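Long-range contacts in particle-associated glycoside hydrolase (Acinetobacter phage Fri1, PDB 6C72), which degrades the capsular polysaccharide of Acinetobacter baumannii during virus entry, acting as the tailspike depolymerase of the phage: residues Tyr119-Gly124 with Met140-Val145; Thr197-Ser202 with Asp227-Lys232; Trp181-Gly186 with Ser216-Gly221; Val189-Glu194 with Gly221-Gly226. All blocks are in the same frame, centred on the assembly; numbering follows the deposited sequence.

Interaction 1 (Tyr119-Gly124 with Met140-Val145); sequences YMALIG and MAKSNV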
loop_
_atom_site.group_PDB
_atom_site.type_symbol
_atom_site.label_atom_id
_atom_site.label_comp_id
_atom_site.label_asym_id
_atom_site.label_seq_id
_atom_site.Cartn_x
_atom_site.Cartn_y
_atom_site.Cartn_z
ATOM N N TYR A 119 -25.007 2.899 -30.284
ATOM C CA TYR A 119 -25.685 4.191 -30.298
ATOM C C TYR A 119 -25.294 5.041 -29.092
ATOM O O TYR A 119 -25.101 6.259 -29.224
ATOM C CB TYR A 119 -27.198 3.998 -30.364
ATOM C CG TYR A 119 -27.946 5.307 -30.353
ATOM C CD1 TYR A 119 -27.872 6.179 -31.430
ATOM C CD2 TYR A 119 -28.699 5.684 -29.253
ATOM C CE1 TYR A 119 -28.543 7.384 -31.427
ATOM C CE2 TYR A 119 -29.384 6.889 -29.241
ATOM C CZ TYR A 119 -29.303 7.732 -30.336
ATOM O OH TYR A 119 -29.970 8.932 -30.324
ATOM N N MET A 120 -25.174 4.421 -27.905
ATOM C CA MET A 120 -24.705 5.158 -26.733
ATOM C C MET A 120 -23.286 5.667 -26.942
ATOM O O MET A 120 -22.970 6.810 -26.595
ATOM C CB MET A 120 -24.768 4.276 -25.486
ATOM C CG MET A 120 -26.162 4.091 -24.921
ATOM S SD MET A 120 -27.000 5.632 -24.503
ATOM C CE MET A 120 -26.115 6.141 -23.043
ATOM N N ALA A 121 -22.420 4.841 -27.529
ATOM C CA ALA A 121 -21.080 5.303 -27.865
ATOM C C ALA A 121 -21.098 6.436 -28.894
ATOM O O ALA A 121 -20.134 7.201 -28.976
ATOM C CB ALA A 121 -20.234 4.136 -28.381
ATOM N N LEU A 122 -22.151 6.542 -29.701
ATOM C CA LEU A 122 -22.249 7.662 -30.628
ATOM C C LEU A 122 -22.624 8.955 -29.906
ATOM O O LEU A 122 -22.160 10.026 -30.296
ATOM C CB LEU A 122 -23.267 7.343 -31.729
ATOM C CG LEU A 122 -23.443 8.228 -32.966
ATOM C CD1 LEU A 122 -22.272 8.114 -33.919
ATOM C CD2 LEU A 122 -24.740 7.869 -33.684
ATOM N N ILE A 123 -23.422 8.886 -28.836
ATOM C CA ILE A 123 -23.932 10.106 -28.210
ATOM C C ILE A 123 -23.250 10.415 -26.874
ATOM O O ILE A 123 -23.835 11.063 -26.001
ATOM C CB ILE A 123 -25.464 10.035 -28.024
ATOM C CG1 ILE A 123 -25.856 8.923 -27.043
ATOM C CG2 ILE A 123 -26.150 9.849 -29.364
ATOM C CD1 ILE A 123 -27.339 8.925 -26.690
ATOM N N GLY A 124 -22.010 9.979 -26.699
ATOM C CA GLY A 124 -21.214 10.422 -25.570
ATOM C C GLY A 124 -20.979 9.381 -24.506
ATOM O O GLY A 124 -20.296 9.675 -23.516
ATOM N N MET A 140 -19.831 -6.250 -28.524
ATOM C CA MET A 140 -18.529 -5.624 -28.610
ATOM C C MET A 140 -18.609 -4.338 -27.797
ATOM O O MET A 140 -19.474 -3.494 -28.060
ATOM C CB MET A 140 -18.179 -5.364 -30.073
ATOM C CG MET A 140 -16.784 -4.902 -30.351
ATOM S SD MET A 140 -16.439 -4.823 -32.139
ATOM C CE MET A 140 -17.025 -6.437 -32.655
ATOM N N ALA A 141 -17.774 -4.230 -26.760
ATOM C CA ALA A 141 -17.750 -3.022 -25.948
ATOM C C ALA A 141 -17.279 -1.827 -26.777
ATOM O O ALA A 141 -16.485 -1.958 -27.720
ATOM C CB ALA A 141 -16.840 -3.211 -24.730
ATOM N N LYS A 142 -17.793 -0.653 -26.428
ATOM C CA LYS A 142 -17.400 0.596 -27.053
ATOM C C LYS A 142 -17.038 1.589 -25.956
ATOM O O LYS A 142 -17.508 1.484 -24.824
ATOM C CB LYS A 142 -18.526 1.135 -27.950
ATOM C CG LYS A 142 -18.935 0.176 -29.072
ATOM C CD LYS A 142 -17.726 -0.247 -29.904
ATOM C CE LYS A 142 -17.997 -1.483 -30.763
ATOM N NZ LYS A 142 -18.816 -1.166 -31.976
ATOM N N SER A 143 -16.229 2.584 -26.303
ATOM C CA SER A 143 -15.609 3.420 -25.279
ATOM C C SER A 143 -16.649 4.159 -24.434
ATOM O O SER A 143 -17.658 4.659 -24.942
ATOM C CB SER A 143 -14.633 4.411 -25.912
ATOM O OG SER A 143 -13.525 3.724 -26.469
ATOM N N ASN A 144 -16.407 4.179 -23.120
ATOM C CA ASN A 144 -17.211 4.941 -22.172
ATOM C C ASN A 144 -18.668 4.471 -22.147
ATOM O O ASN A 144 -19.582 5.249 -21.867
ATOM C CB ASN A 144 -17.112 6.443 -22.456
ATOM C CG ASN A 144 -15.669 6.937 -22.475
ATOM O OD1 ASN A 144 -15.216 7.550 -23.450
ATOM N ND2 ASN A 144 -14.936 6.663 -21.405
ATOM N N VAL A 145 -18.900 3.201 -22.465
ATOM C CA VAL A 145 -20.213 2.583 -22.340
ATOM C C VAL A 145 -20.107 1.430 -21.356
ATOM O O VAL A 145 -19.182 0.614 -21.451
ATOM C CB VAL A 145 -20.751 2.091 -23.694
ATOM C CG1 VAL A 145 -22.032 1.271 -23.488
ATOM C CG2 VAL A 145 -20.985 3.279 -24.636
#
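Ala121 and Val145 meet through methyl groups near the C-terminal end of helix 110-122. Val145 CG2 lies 3.6 Å from Ala121 N and 3.9 Å from Ala121 CB, so this one branch rests on both the helix backbone and its methyl. The valine torsion explains the choice: CG1 is turned anti to the backbone N (chi1 172°), which leaves CG2 beside that N and aimed at the helix. The same Val145 CG2 reaches Met120 CB at 4.0 Å, while the methionine also packs on Val85 and Val128. Ala121 CB has a second neighbour, Lys142 CB, at 3.5 Å. The lysine offers only this carbon, because a bend at chi2 (-54°) carries the rest of its chain off. Its NZ forms a salt bridge with Asp118, one turn earlier on the helix, and a hydrogen bond with Ser156 OG of the second subunit. Lys142 to Val145 form a type II turn, closed by Val145 N to Lys142 O at 3.2 Å; from its two ends Lys142 CB and Val145 CG2 both meet Ala121. No hydrogen bond joins the two segments; the touching residues are buried and the packing is apolar. A helix laid against the first coils of a parallel beta-helix is an arrangement consistent with the N-terminal cap of such folds, as in other phage tailspikes.

Interaction 2 (Thr197-Ser202 with Asp227-Lys232); sequences TGAGVS and DSFTAK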
loop_
_atom_site.group_PDB
_atom_site.type_symbol
_atom_site.label_atom_id
_atom_site.label_comp_id
_atom_site.label_asym_id
_atom_site.label_seq_id
_atom_site.Cartn_x
_atom_site.Cartn_y
_atom_site.Cartn_z
ATOM N N THR A 197 -11.813 2.273 -24.462
ATOM C CA THR A 197 -11.408 2.780 -23.164
ATOM C C THR A 197 -12.620 3.119 -22.313
ATOM O O THR A 197 -13.617 3.638 -22.820
ATOM C CB THR A 197 -10.568 4.043 -23.320
ATOM O OG1 THR A 197 -11.312 5.015 -24.070
ATOM C CG2 THR A 197 -9.256 3.735 -24.034
ATOM N N GLY A 198 -12.507 2.874 -21.007
ATOM C CA GLY A 198 -13.540 3.307 -20.088
ATOM C C GLY A 198 -14.842 2.551 -20.189
ATOM O O GLY A 198 -15.875 3.065 -19.771
ATOM N N ALA A 199 -14.826 1.368 -20.790
ATOM C CA ALA A 199 -15.992 0.513 -20.833
ATOM C C ALA A 199 -16.143 -0.225 -19.509
ATOM O O ALA A 199 -15.221 -0.280 -18.693
ATOM C CB ALA A 199 -15.881 -0.482 -21.981
ATOM N N GLY A 200 -17.316 -0.831 -19.318
ATOM C CA GLY A 200 -17.567 -1.567 -18.099
ATOM C C GLY A 200 -18.769 -2.483 -18.198
ATOM O O GLY A 200 -19.500 -2.501 -19.190
ATOM N N VAL A 201 -18.961 -3.251 -17.126
ATOM C CA VAL A 201 -20.099 -4.143 -16.963
ATOM C C VAL A 201 -20.378 -4.249 -15.475
ATOM O O VAL A 201 -19.458 -4.192 -14.657
ATOM C CB VAL A 201 -19.838 -5.540 -17.581
ATOM C CG1 VAL A 201 -18.644 -6.216 -16.909
ATOM C CG2 VAL A 201 -21.103 -6.426 -17.470
ATOM N N SER A 202 -21.658 -4.385 -15.122
ATOM C CA SER A 202 -21.992 -4.515 -13.708
ATOM C C SER A 202 -23.367 -5.134 -13.516
ATOM O O SER A 202 -24.203 -5.165 -14.430
ATOM C CB SER A 202 -21.926 -3.173 -12.977
ATOM O OG SER A 202 -22.988 -2.342 -13.345
ATOM N N ASP A 227 -8.691 -0.817 -22.617
ATOM C CA ASP A 227 -8.035 -0.113 -21.528
ATOM C C ASP A 227 -9.067 0.436 -20.552
ATOM O O ASP A 227 -10.162 0.833 -20.951
ATOM C CB ASP A 227 -7.182 1.034 -22.093
ATOM C CG ASP A 227 -6.302 1.668 -21.063
ATOM O OD1 ASP A 227 -5.350 1.008 -20.571
ATOM O OD2 ASP A 227 -6.594 2.841 -20.722
ATOM N N SER A 228 -8.704 0.456 -19.268
ATOM C CA SER A 228 -9.521 1.039 -18.191
ATOM C C SER A 228 -10.943 0.468 -18.171
ATOM O O SER A 228 -11.939 1.189 -18.210
ATOM C CB SER A 228 -9.559 2.565 -18.279
ATOM O OG SER A 228 -8.269 3.115 -18.088
ATOM N N PHE A 229 -11.017 -0.851 -18.081
ATOM C CA PHE A 229 -12.277 -1.550 -17.913
ATOM C C PHE A 229 -12.612 -1.648 -16.424
ATOM O O PHE A 229 -11.714 -1.675 -15.572
ATOM C CB PHE A 229 -12.184 -2.946 -18.520
ATOM C CG PHE A 229 -13.488 -3.676 -18.569
ATOM C CD1 PHE A 229 -14.372 -3.484 -19.625
ATOM C CD2 PHE A 229 -13.841 -4.543 -17.535
ATOM C CE1 PHE A 229 -15.584 -4.170 -19.667
ATOM C CE2 PHE A 229 -15.041 -5.225 -17.559
ATOM C CZ PHE A 229 -15.919 -5.046 -18.631
ATOM N N THR A 230 -13.911 -1.672 -16.117
ATOM C CA THR A 230 -14.385 -1.735 -14.736
ATOM C C THR A 230 -15.568 -2.692 -14.615
ATOM O O THR A 230 -16.527 -2.594 -15.387
ATOM C CB THR A 230 -14.795 -0.339 -14.247
ATOM O OG1 THR A 230 -13.674 0.561 -14.363
ATOM C CG2 THR A 230 -15.290 -0.394 -12.816
ATOM N N ALA A 231 -15.525 -3.589 -13.624
ATOM C CA ALA A 231 -16.627 -4.510 -13.370
ATOM C C ALA A 231 -16.938 -4.554 -11.882
ATOM O O ALA A 231 -16.023 -4.615 -11.048
ATOM C CB ALA A 231 -16.321 -5.926 -13.876
ATOM N N LYS A 232 -18.234 -4.507 -11.558
ATOM C CA LYS A 232 -18.715 -4.571 -10.182
ATOM C C LYS A 232 -19.948 -5.460 -10.102
ATOM O O LYS A 232 -20.842 -5.367 -10.948
ATOM C CB LYS A 232 -19.054 -3.178 -9.645
ATOM C CG LYS A 232 -17.844 -2.305 -9.486
ATOM C CD LYS A 232 -18.209 -0.859 -9.227
ATOM C CE LYS A 232 -16.946 -0.009 -9.033
ATOM N NZ LYS A 232 -17.203 1.157 -8.125
HETATM O O HOH W 1 -12.431 -0.432 -21.531
HETATM O O HOH W 2 -14.002 1.868 -16.724
#
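Val201 CG1 abuts the edge of the Phe229 ring, 3.4 Å from CZ, at the apolar centre of two adjoining coils of a parallel beta-helix. With CG anti to the backbone N (chi1 -172°), the Phe229 ring reaches across to Ala199, Gly200 and Val201. Gly200, bare of a side chain, lies over one ring face: its CA is 4.0 Å from the ring centroid and 27° off the normal, a CH-pi contact. Inside the coil the ring also packs on Val192, Ile222 and Ile224. Ala231 CB completes the group from the neighbouring strand, 3.8 Å from Val201 CG1. Strands 200-202 and 230-232 run 4.8 Å apart with directions differing by 2°, the spacing of stacked parallel strands. They are stitched by Val201 N to Thr230 O at 3.1 Å and Thr230 N to Ala199 O at 3.2 Å, with a weak bond from Lys232 N to Val201 O at the far end. On the opposite face Thr230, Ser202 and Lys232 direct CB away from the core, and Ser202 OG finds Glu146. Past the strands the pairing continues through Gly198 N, which donates to Asp227 O, while Asp227 OD1 turns to Ser255. Two waters bridge the loops: one accepts from Ala199 N and donates to Asp227 O at 2.7 Å; the other donates to Ala199 O and, at 2.6 Å, to Ser228 O.

Interaction 3 (Trp181-Gly186 with Ser216-Gly221); sequences WHSSDG and SNCGFG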
loop_
_atom_site.group_PDB
_atom_site.type_symbol
_atom_site.label_atom_id
_atom_site.label_comp_id
_atom_site.label_asym_id
_atom_site.label_seq_id
_atom_site.Cartn_x
_atom_site.Cartn_y
_atom_site.Cartn_z
ATOM N N TRP A 181 -26.532 -13.217 -18.778
ATOM C CA TRP A 181 -26.043 -12.777 -20.081
ATOM C C TRP A 181 -25.247 -13.910 -20.726
ATOM O O TRP A 181 -24.190 -14.307 -20.217
ATOM C CB TRP A 181 -25.206 -11.516 -19.902
ATOM C CG TRP A 181 -24.855 -10.801 -21.156
ATOM C CD1 TRP A 181 -25.312 -11.057 -22.403
ATOM C CD2 TRP A 181 -23.937 -9.707 -21.278
ATOM N NE1 TRP A 181 -24.748 -10.194 -23.299
ATOM C CE2 TRP A 181 -23.901 -9.348 -22.634
ATOM C CE3 TRP A 181 -23.136 -9.003 -20.368
ATOM C CZ2 TRP A 181 -23.091 -8.313 -23.115
ATOM C CZ3 TRP A 181 -22.333 -7.973 -20.844
ATOM C CH2 TRP A 181 -22.317 -7.639 -22.205
ATOM N N HIS A 182 -25.770 -14.445 -21.826
ATOM C CA HIS A 182 -25.128 -15.497 -22.598
ATOM C C HIS A 182 -24.634 -14.925 -23.913
ATOM O O HIS A 182 -25.015 -13.826 -24.320
ATOM C CB HIS A 182 -26.077 -16.656 -22.927
ATOM C CG HIS A 182 -26.873 -17.184 -21.775
ATOM N ND1 HIS A 182 -26.757 -18.484 -21.331
ATOM C CD2 HIS A 182 -27.850 -16.618 -21.027
ATOM C CE1 HIS A 182 -27.611 -18.689 -20.346
ATOM N NE2 HIS A 182 -28.278 -17.569 -20.136
ATOM N N SER A 183 -23.816 -15.713 -24.597
ATOM C CA SER A 183 -23.368 -15.400 -25.943
ATOM C C SER A 183 -24.228 -16.122 -26.971
ATOM O O SER A 183 -24.901 -17.109 -26.673
ATOM C CB SER A 183 -21.901 -15.786 -26.134
ATOM O OG SER A 183 -21.492 -15.506 -27.462
ATOM N N SER A 184 -24.181 -15.629 -28.204
ATOM C CA SER A 184 -24.881 -16.270 -29.307
ATOM C C SER A 184 -24.038 -17.312 -30.034
ATOM O O SER A 184 -24.565 -17.967 -30.941
ATOM C CB SER A 184 -25.364 -15.225 -30.309
ATOM O OG SER A 184 -24.280 -14.479 -30.830
ATOM N N ASP A 185 -22.763 -17.472 -29.684
ATOM C CA ASP A 185 -21.908 -18.509 -30.274
ATOM C C ASP A 185 -20.887 -18.959 -29.223
ATOM O O ASP A 185 -21.075 -18.740 -28.020
ATOM C CB ASP A 185 -21.246 -17.993 -31.570
ATOM C CG ASP A 185 -20.309 -16.796 -31.341
ATOM O OD1 ASP A 185 -19.817 -16.580 -30.207
ATOM O OD2 ASP A 185 -20.065 -16.047 -32.312
ATOM N N GLY A 186 -19.796 -19.583 -29.681
ATOM C CA GLY A 186 -18.768 -20.133 -28.825
ATOM C C GLY A 186 -17.587 -19.233 -28.533
ATOM O O GLY A 186 -16.622 -19.690 -27.911
ATOM N N SER A 216 -20.761 -27.705 -26.177
ATOM C CA SER A 216 -19.587 -26.843 -26.101
ATOM C C SER A 216 -20.014 -25.435 -25.706
ATOM O O SER A 216 -20.789 -24.792 -26.422
ATOM C CB SER A 216 -18.843 -26.834 -27.433
ATOM O OG SER A 216 -17.660 -26.076 -27.343
ATOM N N ASN A 217 -19.517 -24.966 -24.564
ATOM C CA ASN A 217 -19.938 -23.680 -24.035
ATOM C C ASN A 217 -19.135 -22.542 -24.651
ATOM O O ASN A 217 -18.169 -22.745 -25.393
ATOM C CB ASN A 217 -19.804 -23.654 -22.515
ATOM C CG ASN A 217 -21.026 -24.219 -21.822
ATOM O OD1 ASN A 217 -21.923 -24.749 -22.471
ATOM N ND2 ASN A 217 -21.071 -24.107 -20.493
ATOM N N CYS A 218 -19.546 -21.324 -24.320
ATOM C CA CYS A 218 -18.858 -20.148 -24.814
ATOM C C CYS A 218 -17.460 -20.059 -24.214
ATOM O O CYS A 218 -17.250 -20.356 -23.033
ATOM C CB CYS A 218 -19.663 -18.903 -24.479
ATOM S SG CYS A 218 -18.911 -17.441 -25.153
ATOM N N GLY A 219 -16.497 -19.655 -25.036
ATOM C CA GLY A 219 -15.115 -19.569 -24.605
ATOM C C GLY A 219 -14.881 -18.643 -23.429
ATOM O O GLY A 219 -14.408 -19.074 -22.374
ATOM N N PHE A 220 -15.214 -17.369 -23.591
ATOM C CA PHE A 220 -14.937 -16.352 -22.592
ATOM C C PHE A 220 -16.211 -15.637 -22.185
ATOM O O PHE A 220 -17.108 -15.410 -23.010
ATOM C CB PHE A 220 -13.954 -15.299 -23.113
ATOM C CG PHE A 220 -12.643 -15.858 -23.599
ATOM C CD1 PHE A 220 -11.750 -16.454 -22.707
ATOM C CD2 PHE A 220 -12.294 -15.767 -24.948
ATOM C CE1 PHE A 220 -10.532 -16.960 -23.155
ATOM C CE2 PHE A 220 -11.081 -16.261 -25.401
ATOM C CZ PHE A 220 -10.190 -16.858 -24.501
ATOM N N GLY A 221 -16.275 -15.263 -20.909
ATOM C CA GLY A 221 -17.248 -14.282 -20.478
ATOM C C GLY A 221 -16.824 -12.894 -20.913
ATOM O O GLY A 221 -17.350 -12.350 -21.886
#
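Cys218 and Gly186 carry most of this contact, their CA atoms only 4.0 Å apart, and Ser183 adds the next largest share. Gly186 lies against the Cys218 backbone and offers its carbonyl to Gly219, the residue after Cys218: Gly219 N donates to Gly186 O at 2.9 Å. The donor stands 58° out of the carbonyl plane, so it approaches from above the plane and not along a lone pair. The same oxygen accepts from Arg240 NH2, and Arg240 NE bonds to Asn217 O, so one guanidinium group ties both segments together. The cysteine side chain lies on the other segment's turn. With SG anti to the backbone N (chi1 -176°), the Cys218 sulfur comes within 3.6 Å of Ser183 CB, while Cys218 CB sits 3.8 Å from Asp185 O; these are packing contacts. Both segments belong to loop regions where strands 179-182 and 220-224 of the parallel beta-helix end or begin, so the contact joins excursions of successive coils and not paired strands. Ser183 is fixed by an ST turn of its own: Asp185 N donates to Ser183 OG at 3.2 Å, with the hydrogen in line (180°). That hydroxyl also bonds to Gln188 O, just past the segment, and the two bonds anchor OG while CB faces the sulfur. Asp185, whose backbone serves both the turn and the cysteine, sends its carboxylate elsewhere, OD2 to a salt bridge with Lys138 and OD1 to Ser187 OG.

Interaction 4 (Val189-Glu194 with Gly221-Gly226); sequences VYLVPE and GIKIIG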
loop_
_atom_site.group_PDB
_atom_site.type_symbol
_atom_site.label_atom_id
_atom_site.label_comp_id
_atom_site.label_asym_id
_atom_site.label_seq_id
_atom_site.Cartn_x
_atom_site.Cartn_y
_atom_site.Cartn_z
ATOM N N VAL A 189 -18.791 -13.518 -24.593
ATOM C CA VAL A 189 -20.005 -12.743 -24.366
ATOM C C VAL A 189 -19.741 -11.264 -24.604
ATOM O O VAL A 189 -20.451 -10.606 -25.379
ATOM C CB VAL A 189 -20.555 -12.973 -22.944
ATOM C CG1 VAL A 189 -21.848 -12.183 -22.745
ATOM C CG2 VAL A 189 -20.782 -14.449 -22.658
ATOM N N TYR A 190 -18.690 -10.737 -23.973
ATOM C CA TYR A 190 -18.397 -9.306 -23.929
ATOM C C TYR A 190 -16.938 -9.088 -24.338
ATOM O O TYR A 190 -16.019 -9.328 -23.549
ATOM C CB TYR A 190 -18.662 -8.760 -22.529
ATOM C CG TYR A 190 -18.835 -7.260 -22.441
ATOM C CD1 TYR A 190 -19.257 -6.514 -23.544
ATOM C CD2 TYR A 190 -18.561 -6.581 -21.242
ATOM C CE1 TYR A 190 -19.432 -5.140 -23.451
ATOM C CE2 TYR A 190 -18.718 -5.201 -21.137
ATOM C CZ TYR A 190 -19.157 -4.488 -22.240
ATOM O OH TYR A 190 -19.321 -3.125 -22.135
ATOM N N LEU A 191 -16.716 -8.632 -25.563
ATOM C CA LEU A 191 -15.378 -8.372 -26.079
ATOM C C LEU A 191 -15.040 -6.891 -25.954
ATOM O O LEU A 191 -15.799 -6.031 -26.410
ATOM C CB LEU A 191 -15.266 -8.818 -27.537
ATOM C CG LEU A 191 -13.960 -8.503 -28.274
ATOM C CD1 LEU A 191 -12.777 -9.248 -27.672
ATOM C CD2 LEU A 191 -14.109 -8.785 -29.765
ATOM N N VAL A 192 -13.913 -6.591 -25.326
ATOM C CA VAL A 192 -13.477 -5.204 -25.242
ATOM C C VAL A 192 -12.300 -5.021 -26.192
ATOM O O VAL A 192 -11.158 -5.312 -25.815
ATOM C CB VAL A 192 -13.101 -4.813 -23.811
ATOM C CG1 VAL A 192 -12.894 -3.324 -23.735
ATOM C CG2 VAL A 192 -14.173 -5.287 -22.822
ATOM N N PRO A 193 -12.529 -4.534 -27.415
ATOM C CA PRO A 193 -11.450 -4.446 -28.406
ATOM C C PRO A 193 -10.342 -3.520 -27.941
ATOM O O PRO A 193 -10.511 -2.716 -27.023
ATOM C CB PRO A 193 -12.138 -3.863 -29.651
ATOM C CG PRO A 193 -13.561 -4.092 -29.453
ATOM C CD PRO A 193 -13.807 -4.049 -27.952
ATOM N N GLU A 194 -9.200 -3.627 -28.619
ATOM C CA GLU A 194 -8.124 -2.675 -28.392
ATOM C C GLU A 194 -8.610 -1.268 -28.723
ATOM O O GLU A 194 -9.500 -1.074 -29.555
ATOM C CB GLU A 194 -6.888 -3.039 -29.218
ATOM C CG GLU A 194 -7.096 -3.002 -30.738
ATOM C CD GLU A 194 -7.629 -4.311 -31.295
ATOM O OE1 GLU A 194 -8.186 -5.103 -30.495
ATOM O OE2 GLU A 194 -7.490 -4.536 -32.523
ATOM N N GLY A 221 -16.275 -15.263 -20.909
ATOM C CA GLY A 221 -17.248 -14.282 -20.478
ATOM C C GLY A 221 -16.824 -12.894 -20.913
ATOM O O GLY A 221 -17.350 -12.350 -21.886
ATOM N N ILE A 222 -15.854 -12.321 -20.208
ATOM C CA ILE A 222 -15.279 -11.024 -20.547
ATOM C C ILE A 222 -13.888 -11.272 -21.100
ATOM O O ILE A 222 -13.046 -11.875 -20.424
ATOM C CB ILE A 222 -15.217 -10.076 -19.338
ATOM C CG1 ILE A 222 -16.571 -9.994 -18.632
ATOM C CG2 ILE A 222 -14.743 -8.685 -19.781
ATOM C CD1 ILE A 222 -16.524 -9.263 -17.309
ATOM N N LYS A 223 -13.667 -10.852 -22.341
ATOM C CA LYS A 223 -12.353 -10.841 -22.972
ATOM C C LYS A 223 -11.948 -9.388 -23.161
ATOM O O LYS A 223 -12.626 -8.642 -23.874
ATOM C CB LYS A 223 -12.365 -11.583 -24.315
ATOM C CG LYS A 223 -11.049 -11.516 -25.050
ATOM C CD LYS A 223 -11.014 -12.303 -26.369
ATOM C CE LYS A 223 -9.626 -12.118 -27.006
ATOM N NZ LYS A 223 -9.431 -12.731 -28.362
ATOM N N ILE A 224 -10.859 -8.983 -22.514
ATOM C CA ILE A 224 -10.442 -7.585 -22.480
ATOM C C ILE A 224 -9.180 -7.415 -23.311
ATOM O O ILE A 224 -8.141 -8.017 -23.010
ATOM C CB ILE A 224 -10.225 -7.097 -21.044
ATOM C CG1 ILE A 224 -11.529 -7.204 -20.244
ATOM C CG2 ILE A 224 -9.736 -5.667 -21.055
ATOM C CD1 ILE A 224 -11.353 -6.818 -18.753
ATOM N N ILE A 225 -9.281 -6.614 -24.368
ATOM C CA ILE A 225 -8.117 -6.113 -25.091
ATOM C C ILE A 225 -7.918 -4.623 -24.863
ATOM O O ILE A 225 -6.778 -4.146 -24.961
ATOM C CB ILE A 225 -8.224 -6.400 -26.607
ATOM C CG1 ILE A 225 -8.776 -7.799 -26.865
ATOM C CG2 ILE A 225 -6.874 -6.228 -27.324
ATOM C CD1 ILE A 225 -8.997 -8.062 -28.346
ATOM N N GLY A 226 -8.979 -3.883 -24.538
ATOM C CA GLY A 226 -8.911 -2.450 -24.358
ATOM C C GLY A 226 -8.380 -2.052 -22.994
ATOM O O GLY A 226 -7.734 -2.829 -22.288
#
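Successive coils of the parallel beta-helix pair here, Tyr190 to Val192 with Ile222 to Ile224, the segments running 14° apart end to end. The backbone bonds pass back and forth: Tyr190 N to Gly221 O at 3.0 Å, Lys223 N to Tyr190 O at 3.1 Å, and Val192 N to Lys223 O at 2.8 Å. Tyr190, Ile222, Val192 and Ile224 point into the coil, where Val192 and Ile224 lie side by side, Ile224 packs on Leu244 and Ile246, and Tyr190 OH reaches Gly200 O. On the other face Leu191 and Lys223 lie alongside each other, Leu191 CD1 against Lys223 CD at 3.8 Å; the fully extended lysine carries NZ on to Asn164 OD1 of the second subunit. Leu191 CD1 also touches Ile225 CD1 at 4.0 Å. Glu194 runs beside that isoleucine, Glu194 OE1 3.6 Å from Ile225 CG2, while OE2 makes a salt bridge with Lys249 and accepts from Val170 N and Gln171 N of the second subunit. Where the strands end, Val192 O is gripped by two consecutive amides: Ile225 N at 2.7 Å in the carbonyl plane, and Gly226 N at 2.9 Å, 45° out of that plane.

How the interactions relate
Interactions 2 and 4 join the same two successive coils of the beta-helix on different faces, and their inner apolar sides meet. Both are buried strand pairings, with regular backbone bonds. Interaction 3, which shares Gly221 with interaction 4, lies where those coils leave the regular strands: it is only partly buried, buries less surface and has a single hydrogen bond across it, beside the packing of a cysteine on a serine. Interaction 1 lies one coil earlier and has no hydrogen bond across it; its turn is tied to interaction 2 by Ser143 and Asn144 bonding to Thr197. Interactions 1, 2 and 4 reach the second subunit, whereas interaction 3 touches no other chain.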